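Local coordinates for chloroplastic group IIB intron splicing facilitator CRS2, chloroplastic (Zea mays, PDB 1RYB), which is required for splicing group IIB introns in chloroplasts, forming complexes with CAF1 or CAF2, and has no peptidyl-tRNA hydrolase activity despite its peptidyl-tRNA hydrolase fold, at residues D158-A161 with F162-K166; L23-G27 with N28-G32; Q96-L99 with R100-L103; G89-A92 with A93-V97. One frame throughout, in Å; residues are numbered along the deposited sequence.

Contact 1. Residues D158-A161 with F162-K166; sequences DPRA and FLLQK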
loop_
_atom_site.group_PDB
_atom_site.type_symbol
_atom_site.label_atom_id
_atom_site.label_comp_id
_atom_site.label_asym_id
_atom_site.label_seq_id
_atom_site.Cartn_x
_atom_site.Cartn_y
_atom_site.Cartn_z
ATOM N N ASP A 158 -22.638 -7.895 -0.938
ATOM C CA ASP A 158 -21.697 -8.654 -0.076
ATOM C C ASP A 158 -20.341 -7.910 -0.026
ATOM O O ASP A 158 -19.742 -7.657 -1.075
ATOM C CB ASP A 158 -21.460 -10.135 -0.630
ATOM C CG ASP A 158 -20.396 -10.918 0.124
ATOM O OD1 ASP A 158 -19.320 -11.296 -0.352
ATOM O OD2 ASP A 158 -20.706 -11.036 1.366
ATOM N N PRO A 159 -19.840 -7.630 1.199
ATOM C CA PRO A 159 -18.565 -6.881 1.415
ATOM C C PRO A 159 -17.378 -7.466 0.645
ATOM O O PRO A 159 -16.636 -6.745 -0.064
ATOM C CB PRO A 159 -18.294 -6.933 2.917
ATOM C CG PRO A 159 -19.304 -7.907 3.528
ATOM C CD PRO A 159 -20.336 -8.224 2.474
ATOM N N ARG A 160 -17.247 -8.784 0.784
ATOM C CA ARG A 160 -16.249 -9.583 0.113
ATOM C C ARG A 160 -16.296 -9.456 -1.375
ATOM O O ARG A 160 -15.290 -9.283 -2.027
ATOM C CB ARG A 160 -16.243 -11.061 0.529
ATOM C CG ARG A 160 -15.049 -11.765 -0.140
ATOM C CD ARG A 160 -15.093 -13.287 -0.015
ATOM N NE ARG A 160 -13.953 -13.969 -0.657
ATOM C CZ ARG A 160 -13.528 -15.260 -0.418
ATOM N NH1 ARG A 160 -14.117 -16.081 0.486
ATOM N NH2 ARG A 160 -12.435 -15.733 -1.084
ATOM N N ALA A 161 -17.492 -9.525 -1.921
ATOM C CA ALA A 161 -17.672 -9.400 -3.323
ATOM C C ALA A 161 -17.231 -8.027 -3.781
ATOM O O ALA A 161 -16.695 -7.847 -4.858
ATOM C CB ALA A 161 -19.180 -9.492 -3.619
ATOM N N PHE A 162 -17.566 -7.055 -2.968
ATOM C CA PHE A 162 -17.265 -5.689 -3.253
ATOM C C PHE A 162 -15.756 -5.496 -3.356
ATOM O O PHE A 162 -15.264 -4.801 -4.227
ATOM C CB PHE A 162 -17.842 -4.847 -2.106
ATOM C CG PHE A 162 -17.534 -3.398 -2.179
ATOM C CD1 PHE A 162 -18.060 -2.602 -3.195
ATOM C CD2 PHE A 162 -16.715 -2.813 -1.210
ATOM C CE1 PHE A 162 -17.789 -1.235 -3.298
ATOM C CE2 PHE A 162 -16.441 -1.447 -1.280
ATOM C CZ PHE A 162 -16.974 -0.672 -2.323
ATOM N N LEU A 163 -15.029 -6.161 -2.506
ATOM C CA LEU A 163 -13.568 -5.999 -2.551
ATOM C C LEU A 163 -12.983 -6.550 -3.761
ATOM O O LEU A 163 -11.912 -6.123 -4.217
ATOM C CB LEU A 163 -12.854 -6.659 -1.367
ATOM C CG LEU A 163 -13.176 -6.066 0.000
ATOM C CD1 LEU A 163 -12.568 -6.987 1.109
ATOM C CD2 LEU A 163 -12.654 -4.630 0.146
ATOM N N LEU A 164 -13.629 -7.597 -4.232
ATOM C CA LEU A 164 -13.076 -8.357 -5.269
ATOM C C LEU A 164 -13.651 -8.072 -6.594
ATOM O O LEU A 164 -13.446 -8.844 -7.523
ATOM C CB LEU A 164 -13.161 -9.879 -4.968
ATOM C CG LEU A 164 -12.454 -10.300 -3.707
ATOM C CD1 LEU A 164 -12.529 -11.827 -3.623
ATOM C CD2 LEU A 164 -10.975 -9.851 -3.687
ATOM N N GLN A 165 -14.243 -6.898 -6.696
ATOM C CA GLN A 165 -14.798 -6.327 -7.953
ATOM C C GLN A 165 -14.044 -5.108 -8.383
ATOM O O GLN A 165 -13.291 -4.528 -7.638
ATOM C CB GLN A 165 -16.259 -5.952 -7.786
ATOM C CG GLN A 165 -17.117 -7.204 -8.144
ATOM C CD GLN A 165 -17.164 -7.396 -9.662
ATOM O OE1 GLN A 165 -17.832 -8.320 -10.175
ATOM N NE2 GLN A 165 -16.451 -6.508 -10.391
ATOM N N LYS A 166 -14.179 -4.772 -9.619
ATOM C CA LYS A 166 -13.464 -3.616 -10.151
ATOM C C LYS A 166 -14.189 -2.329 -9.787
ATOM O O LYS A 166 -15.368 -2.313 -9.442
ATOM C CB LYS A 166 -13.387 -3.793 -11.663
ATOM C CG LYS A 166 -12.415 -4.945 -12.010
ATOM C CD LYS A 166 -11.797 -4.875 -13.424
ATOM C CE LYS A 166 -11.178 -6.200 -13.900
ATOM N NZ LYS A 166 -10.472 -6.113 -15.199
#

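Contact 2. Residues L23-G27 with N28-G32; sequences LGNPG and NKYYG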
loop_
_atom_site.group_PDB
_atom_site.type_symbol
_atom_site.label_atom_id
_atom_site.label_comp_id
_atom_site.label_asym_id
_atom_site.label_seq_id
_atom_site.Cartn_x
_atom_site.Cartn_y
_atom_site.Cartn_z
ATOM N N LEU A 23 -0.597 -3.456 -0.804
ATOM C CA LEU A 23 -1.314 -4.702 -0.565
ATOM C C LEU A 23 -2.244 -5.088 -1.716
ATOM O O LEU A 23 -2.858 -4.230 -2.398
ATOM C CB LEU A 23 -2.088 -4.624 0.738
ATOM C CG LEU A 23 -1.135 -4.295 1.891
ATOM C CD1 LEU A 23 -1.869 -4.504 3.194
ATOM C CD2 LEU A 23 0.072 -5.275 1.872
ATOM N N GLY A 24 -2.424 -6.364 -1.870
ATOM C CA GLY A 24 -3.314 -6.914 -2.953
ATOM C C GLY A 24 -3.221 -8.410 -2.995
ATOM O O GLY A 24 -2.450 -9.030 -2.201
ATOM N N ASN A 25 -3.943 -8.992 -3.956
ATOM C CA ASN A 25 -3.875 -10.436 -4.253
ATOM C C ASN A 25 -3.198 -10.643 -5.560
ATOM O O ASN A 25 -3.308 -9.814 -6.474
ATOM C CB ASN A 25 -5.282 -11.013 -4.354
ATOM C CG ASN A 25 -5.867 -11.140 -2.981
ATOM O OD1 ASN A 25 -5.272 -11.810 -2.148
ATOM N ND2 ASN A 25 -7.056 -10.527 -2.740
ATOM N N PRO A 26 -2.572 -11.774 -5.727
ATOM C CA PRO A 26 -1.775 -12.005 -6.932
ATOM C C PRO A 26 -2.540 -12.590 -8.058
ATOM O O PRO A 26 -3.422 -13.380 -7.841
ATOM C CB PRO A 26 -0.819 -13.118 -6.502
ATOM C CG PRO A 26 -1.644 -13.889 -5.498
ATOM C CD PRO A 26 -2.404 -12.805 -4.725
ATOM N N GLY A 27 -2.181 -12.197 -9.259
ATOM C CA GLY A 27 -2.777 -12.861 -10.359
ATOM C C GLY A 27 -3.733 -12.010 -11.161
ATOM O O GLY A 27 -4.269 -11.009 -10.693
ATOM N N ASN A 28 -3.947 -12.449 -12.396
ATOM C CA ASN A 28 -4.815 -11.709 -13.368
ATOM C C ASN A 28 -6.226 -11.453 -12.879
ATOM O O ASN A 28 -6.844 -10.416 -13.158
ATOM C CB ASN A 28 -4.918 -12.538 -14.638
ATOM C CG ASN A 28 -3.547 -12.811 -15.130
ATOM O OD1 ASN A 28 -2.754 -11.872 -15.187
ATOM N ND2 ASN A 28 -3.195 -14.096 -15.206
ATOM N N LYS A 29 -6.755 -12.441 -12.209
ATOM C CA LYS A 29 -8.113 -12.377 -11.709
ATOM C C LYS A 29 -8.413 -11.150 -10.816
ATOM O O LYS A 29 -9.586 -10.729 -10.686
ATOM C CB LYS A 29 -8.427 -13.681 -10.998
ATOM C CG LYS A 29 -8.232 -13.757 -9.508
ATOM C CD LYS A 29 -9.088 -14.862 -8.849
ATOM C CE LYS A 29 -8.427 -16.245 -8.830
ATOM N NZ LYS A 29 -9.367 -17.333 -8.487
ATOM N N TYR A 30 -7.321 -10.615 -10.175
ATOM C CA TYR A 30 -7.420 -9.554 -9.162
ATOM C C TYR A 30 -7.070 -8.224 -9.673
ATOM O O TYR A 30 -7.277 -7.206 -9.016
ATOM C CB TYR A 30 -6.593 -9.887 -7.907
ATOM C CG TYR A 30 -7.053 -11.178 -7.274
ATOM C CD1 TYR A 30 -8.296 -11.220 -6.645
ATOM C CD2 TYR A 30 -6.270 -12.332 -7.310
ATOM C CE1 TYR A 30 -8.712 -12.358 -5.974
ATOM C CE2 TYR A 30 -6.693 -13.522 -6.720
ATOM C CZ TYR A 30 -7.935 -13.525 -6.076
ATOM O OH TYR A 30 -8.392 -14.673 -5.461
ATOM N N TYR A 31 -6.589 -8.229 -10.853
ATOM C CA TYR A 31 -6.149 -7.016 -11.412
ATOM C C TYR A 31 -7.278 -6.037 -11.488
ATOM O O TYR A 31 -8.319 -6.377 -11.957
ATOM C CB TYR A 31 -5.478 -7.276 -12.807
ATOM C CG TYR A 31 -4.941 -6.009 -13.460
ATOM C CD1 TYR A 31 -3.631 -5.561 -13.244
ATOM C CD2 TYR A 31 -5.798 -5.205 -14.209
ATOM C CE1 TYR A 31 -3.166 -4.359 -13.798
ATOM C CE2 TYR A 31 -5.361 -3.992 -14.752
ATOM C CZ TYR A 31 -4.049 -3.571 -14.542
ATOM O OH TYR A 31 -3.618 -2.359 -15.073
ATOM N N GLY A 32 -7.077 -4.807 -11.004
ATOM C CA GLY A 32 -8.091 -3.790 -11.105
ATOM C C GLY A 32 -9.158 -3.827 -10.023
ATOM O O GLY A 32 -9.996 -2.937 -9.949
#

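Contact 3. Residues Q96-L99 with R100-L103; sequences QVPL and RHIL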
loop_
_atom_site.group_PDB
_atom_site.type_symbol
_atom_site.label_atom_id
_atom_site.label_comp_id
_atom_site.label_asym_id
_atom_site.label_seq_id
_atom_site.Cartn_x
_atom_site.Cartn_y
_atom_site.Cartn_z
ATOM N N GLN A 96 17.213 -4.299 6.423
ATOM C CA GLN A 96 17.437 -3.408 7.576
ATOM C C GLN A 96 16.566 -2.157 7.525
ATOM O O GLN A 96 17.024 -1.025 7.768
ATOM C CB GLN A 96 18.953 -3.016 7.719
ATOM C CG GLN A 96 19.850 -4.270 7.829
ATOM C CD GLN A 96 21.335 -3.854 7.814
ATOM O OE1 GLN A 96 21.820 -3.244 8.762
ATOM N NE2 GLN A 96 22.049 -4.082 6.701
ATOM N N VAL A 97 15.296 -2.341 7.191
ATOM C CA VAL A 97 14.420 -1.202 7.162
ATOM C C VAL A 97 13.782 -1.032 8.523
ATOM O O VAL A 97 13.133 -1.969 8.979
ATOM C CB VAL A 97 13.284 -1.500 6.161
ATOM C CG1 VAL A 97 12.371 -0.208 6.067
ATOM C CG2 VAL A 97 13.872 -1.854 4.822
ATOM N N PRO A 98 13.942 0.098 9.171
ATOM C CA PRO A 98 13.282 0.301 10.469
ATOM C C PRO A 98 11.769 0.420 10.341
ATOM O O PRO A 98 11.212 0.931 9.299
ATOM C CB PRO A 98 13.782 1.644 10.983
ATOM C CG PRO A 98 14.313 2.372 9.765
ATOM C CD PRO A 98 14.648 1.302 8.742
ATOM N N LEU A 99 11.099 0.057 11.432
ATOM C CA LEU A 99 9.638 0.157 11.517
ATOM C C LEU A 99 9.074 1.446 10.911
ATOM O O LEU A 99 8.159 1.446 10.153
ATOM C CB LEU A 99 9.192 0.074 12.973
ATOM C CG LEU A 99 7.685 -0.072 13.105
ATOM C CD1 LEU A 99 7.278 -1.399 12.584
ATOM C CD2 LEU A 99 7.285 -0.023 14.579
ATOM N N ARG A 100 9.638 2.536 11.305
ATOM C CA ARG A 100 9.158 3.841 10.930
ATOM C C ARG A 100 9.250 4.123 9.472
ATOM O O ARG A 100 8.641 5.121 9.043
ATOM C CB ARG A 100 9.877 4.957 11.704
ATOM C CG ARG A 100 11.372 5.049 11.365
ATOM C CD ARG A 100 12.142 6.102 12.198
ATOM N NE ARG A 100 13.587 6.180 11.906
ATOM C CZ ARG A 100 14.481 5.243 12.297
ATOM N NH1 ARG A 100 15.815 5.312 12.027
ATOM N NH2 ARG A 100 14.008 4.193 12.950
ATOM N N HIS A 101 9.989 3.254 8.742
ATOM C CA HIS A 101 10.176 3.432 7.293
ATOM C C HIS A 101 9.518 2.332 6.482
ATOM O O HIS A 101 9.815 2.148 5.290
ATOM C CB HIS A 101 11.671 3.488 6.938
ATOM C CG HIS A 101 12.296 4.764 7.320
ATOM N ND1 HIS A 101 13.630 4.993 7.072
ATOM C CD2 HIS A 101 11.762 5.889 7.944
ATOM C CE1 HIS A 101 13.897 6.247 7.549
ATOM N NE2 HIS A 101 12.769 6.791 8.084
ATOM N N ILE A 102 8.651 1.579 7.148
ATOM C CA ILE A 102 7.896 0.548 6.470
ATOM C C ILE A 102 6.560 1.160 6.166
ATOM O O ILE A 102 5.717 1.299 7.074
ATOM C CB ILE A 102 7.676 -0.669 7.366
ATOM C CG1 ILE A 102 9.054 -1.276 7.783
ATOM C CG2 ILE A 102 6.836 -1.704 6.601
ATOM C CD1 ILE A 102 8.910 -2.422 8.758
ATOM N N LEU A 103 6.357 1.564 4.865
ATOM C CA LEU A 103 5.131 2.247 4.483
ATOM C C LEU A 103 4.178 1.263 3.878
ATOM O O LEU A 103 4.469 0.680 2.826
ATOM C CB LEU A 103 5.443 3.394 3.499
ATOM C CG LEU A 103 4.275 4.110 2.840
ATOM C CD1 LEU A 103 3.431 4.834 3.910
ATOM C CD2 LEU A 103 4.897 5.193 1.944
#

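Contact 4. Residues G89-A92 with A93-V97; sequences GPLA and AYYQV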
loop_
_atom_site.group_PDB
_atom_site.type_symbol
_atom_site.label_atom_id
_atom_site.label_comp_id
_atom_site.label_asym_id
_atom_site.label_seq_id
_atom_site.Cartn_x
_atom_site.Cartn_y
_atom_site.Cartn_z
ATOM N N GLY A 89 7.571 -8.841 6.506
ATOM C CA GLY A 89 8.497 -8.941 7.652
ATOM C C GLY A 89 9.892 -9.312 7.240
ATOM O O GLY A 89 10.843 -8.669 7.621
ATOM N N PRO A 90 10.031 -10.424 6.498
ATOM C CA PRO A 90 11.336 -10.863 6.104
ATOM C C PRO A 90 12.080 -9.867 5.259
ATOM O O PRO A 90 13.318 -9.817 5.321
ATOM C CB PRO A 90 11.201 -12.242 5.447
ATOM C CG PRO A 90 9.943 -12.800 6.104
ATOM C CD PRO A 90 9.082 -11.576 6.368
ATOM N N LEU A 91 11.365 -9.139 4.427
ATOM C CA LEU A 91 12.042 -8.131 3.614
ATOM C C LEU A 91 12.626 -6.974 4.496
ATOM O O LEU A 91 13.711 -6.432 4.245
ATOM C CB LEU A 91 11.046 -7.526 2.574
ATOM C CG LEU A 91 10.786 -8.490 1.392
ATOM C CD1 LEU A 91 9.581 -8.007 0.473
ATOM C CD2 LEU A 91 12.120 -8.749 0.602
ATOM N N ALA A 92 11.842 -6.519 5.458
ATOM C CA ALA A 92 12.306 -5.431 6.296
ATOM C C ALA A 92 13.587 -5.858 7.036
ATOM O O ALA A 92 14.502 -5.055 7.321
ATOM C CB ALA A 92 11.224 -5.084 7.342
ATOM N N ALA A 93 13.611 -7.158 7.383
ATOM C CA ALA A 93 14.756 -7.724 8.119
ATOM C C ALA A 93 15.954 -7.794 7.203
ATOM O O ALA A 93 16.989 -7.234 7.488
ATOM C CB ALA A 93 14.429 -9.094 8.830
ATOM N N TYR A 94 15.735 -8.339 6.018
ATOM C CA TYR A 94 16.800 -8.446 5.042
ATOM C C TYR A 94 17.449 -7.142 4.723
ATOM O O TYR A 94 18.673 -7.040 4.645
ATOM C CB TYR A 94 16.297 -9.152 3.751
ATOM C CG TYR A 94 17.357 -9.513 2.704
ATOM C CD1 TYR A 94 17.817 -10.817 2.550
ATOM C CD2 TYR A 94 17.877 -8.521 1.872
ATOM C CE1 TYR A 94 18.796 -11.111 1.603
ATOM C CE2 TYR A 94 18.803 -8.817 0.885
ATOM C CZ TYR A 94 19.291 -10.123 0.779
ATOM O OH TYR A 94 20.221 -10.423 -0.191
ATOM N N TYR A 95 16.622 -6.147 4.434
ATOM C CA TYR A 95 17.132 -4.862 3.977
ATOM C C TYR A 95 17.388 -3.846 5.121
ATOM O O TYR A 95 17.638 -2.650 4.834
ATOM C CB TYR A 95 16.131 -4.320 2.948
ATOM C CG TYR A 95 16.204 -5.106 1.650
ATOM C CD1 TYR A 95 15.223 -6.023 1.256
ATOM C CD2 TYR A 95 17.313 -4.936 0.824
ATOM C CE1 TYR A 95 15.345 -6.738 0.060
ATOM C CE2 TYR A 95 17.440 -5.612 -0.393
ATOM C CZ TYR A 95 16.480 -6.548 -0.742
ATOM O OH TYR A 95 16.696 -7.238 -1.912
ATOM N N GLN A 96 17.213 -4.299 6.423
ATOM C CA GLN A 96 17.437 -3.408 7.576
ATOM C C GLN A 96 16.566 -2.157 7.525
ATOM O O GLN A 96 17.024 -1.025 7.768
ATOM C CB GLN A 96 18.953 -3.016 7.719
ATOM C CG GLN A 96 19.850 -4.270 7.829
ATOM C CD GLN A 96 21.335 -3.854 7.814
ATOM O OE1 GLN A 96 21.820 -3.244 8.762
ATOM N NE2 GLN A 96 22.049 -4.082 6.701
ATOM N N VAL A 97 15.296 -2.341 7.191
ATOM C CA VAL A 97 14.420 -1.202 7.162
ATOM C C VAL A 97 13.782 -1.032 8.523
ATOM O O VAL A 97 13.133 -1.969 8.979
ATOM C CB VAL A 97 13.284 -1.500 6.161
ATOM C CG1 VAL A 97 12.371 -0.208 6.067
ATOM C CG2 VAL A 97 13.872 -1.854 4.822
#

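Contact 1. Residues D158-A161 with F162-K166
Phe162 N donates to Asp158 O at 2.9 Å, the first bond of a short helix, and Leu163 N follows it onto Pro159 O at 3.0 Å. Leu164 N then reaches Arg160 O at 3.2 Å, with a weak second bond to Ala161 O, so the i to i+4 pattern gives way to i to i+3 bonds where Leu164 leaves helical geometry. Asp158 serves as the N-cap. With its CG anti to the backbone N (chi1 174°), its OD1 receives Ala161 N at 3.0 Å; the donor stands above the carboxylate plane rather than within it, and the bond occupies an amide that the first turn of a helix would otherwise leave without a partner.

The side chains add van der Waals contacts, mostly carbon against carbonyl oxygen. Phe162 carries its CB against Pro159 O at a tight 3.0 Å, while its ring continues away from the first turn. Leu163 CG also rests on Pro159 O. Leu164 CD1 comes to the edge of the Arg160 guanidinium, near its plane, 3.9 Å from NE; the extended Arg160 side chain is poorly ordered, so this touch is probably a loose one.

Helix 159-163 follows strand 145-149 and precedes helix 169-192. Phe162 packs on Pro153 and Pro154 of the intervening loop, and its O accepts from Arg34 NH1. Leu163 bonds through its backbone to His35, and its side chain comes within about 4 Å (nearest atoms) of the side chains of His35 and Asp107, by similarity the proton acceptor and the residue that keeps it basic in enzymes whose activity CRS2 lacks.

Contact 2. Residues L23-G27 with N28-G32
Tyr30 and Asn25 both carry CG anti to their own carbonyl carbon (chi1 -59° and -75°), which swings the tyrosine ring back over the asparagine CB. That CB lies over one ring face, 3.5 Å from the ring centroid and close to the ring normal, a CH-pi contact displaced toward the rim. The Asn25 amide is turned about 46° from the ring plane, its ND2 reaching only 4.1 Å from Tyr30 CE1. Its other end is held firmly, because OD1 accepts from Met81 N. Across the ring, Lys29 CG sits over the centre of the opposite face, so the aromatic group is sandwiched between aliphatic carbons. Pro26 O comes in at the edge, near the ring plane, 3.1 Å from Tyr30 CD2.

This loop joins strand 18-22 to helix 37-48 in the peptidyl-tRNA hydrolase fold, and by similarity Tyr30 is a tRNA-binding residue. Asn25 lies close to Tyr80, another such residue, and to His35, the family's proton acceptor by similarity.

Residues 27-30 form a turn closed by Tyr30 N on Gly27 O, 3.1 Å, the donor standing well above the carbonyl plane. Gly27 has a positive phi, where a CB would jam against the carbonyl O of Pro26. The next bond runs from Tyr31 N to Asn28 O at 3.2 Å, and Tyr30 O is taken up by Thr33 OG1.

Contact 3. Residues Q96-L99 with R100-L103
Pro98 O accepts His101 N at 2.7 Å, the shortest bond of this turn, with the donor well above the carbonyl plane. One residue on, Ile102 N reaches Leu99 O at 3.0 Å, so two successive i to i+3 bonds wind residues 98-102 through a short 3-10 turn. It leads into strand 102-108 and is the last part of a beta-alpha-beta crossover from strand 70-77 through helix 84-94, which passes over strand 18-22.

The Pro98 ring is the platform for two side chains. Arg100 has CG between its backbone N and carbonyl carbon (chi1 65°), and from there the chain runs extended until a bend at the guanidinium lays one face over the proline. Pro98 CG lies 3.6 Å from that guanidinium plane, toward its rim, and Arg100 NH2 closes to 3.2 Å from Pro98 CB. His101 approaches the same ring obliquely, ND1 standing 3.8 Å from Pro98 CG. The imidazole is fixed beyond the turn: ND1 is hydrogen-bonded to Pro17 O, and the ring stacks with Trp18. A glycine in place of Pro98 would probably set the Arg100 guanidinium free to turn, its face having lost the ring beneath it, and would open a gap beside the His101 ring.

Away from the arginine the contacts are of aliphatic groups with one another and with carbonyl oxygens. Leu99 CD1 and Ile102 CD1 meet loosely, while Ile102 CG1 lies against Pro98 O. Val97 CG1, placed anti to its backbone N, reaches Ile102 CG1 at 3.9 Å and touches His101 O at 3.6 Å.

Contact 4. Residues G89-A92 with A93-V97
Leu91 meets the Tyr95 ring at its edge, near the ring plane, CD2 standing 3.8 Å from CE1, with Leu91 O also at the rim, 3.4 Å from CD1. Over one face of the same ring stands Tyr94 CD2, 3.4 Å above the plane and over its centre; the Tyr94 ring has Tyr95 CG at its edge. The Leu91 and Tyr95 side chains run side by side, because both have CG anti to the carbonyl carbon (chi1 -76° and -72°). The tyrosine OH is hydrogen-bonded to Gln57 OE1, and both residues pack on strands 60-67 and 70-77, placing this face of helix 84-94 against the sheet. With ring and hydroxyl gone, as in an alanine here, Gln57 OE1 is likely to lose its mate and a gap to open beside Leu91 CD2.

The helix ends in a Schellman motif. Gln96 takes a positive phi (58°), Val97 N bonds back to Ala92 O at 2.8 Å, on a lone pair in the carbonyl plane, and Gln96 N reaches Ala93 O at 3.1 Å. Tyr94 N to Pro90 O and Tyr95 N to Leu91 O, each 2.9 Å, are regular helical bonds. The reversal carries Val97 back until its CB lies 4.3 Å from Ala92 CB.

Overall arrangement
Contacts 3 and 4 are partly buried and continuous: they share Gln96 and Val97, and Ile102 CD1 meets Ala92 CB at 3.8 Å, tying helix 84-94 to the start of strand 102-108. Backbone bonds hold both, with aromatic and aliphatic packing in contact 4 and a guanidinium over a proline in contact 3, far from the annotated sites. Contacts 1 and 2 lie at the surface, near the residues equivalent to the hydrolase active site, and they touch where Leu164 CD2 approaches Tyr30 CE1 at 4.1 Å. Contact 1 is chiefly a capped helical turn; contact 2 is a glycine-bearing loop with a sandwiched tyrosine. The centres of contacts 1 and 3 lie about 31 Å apart.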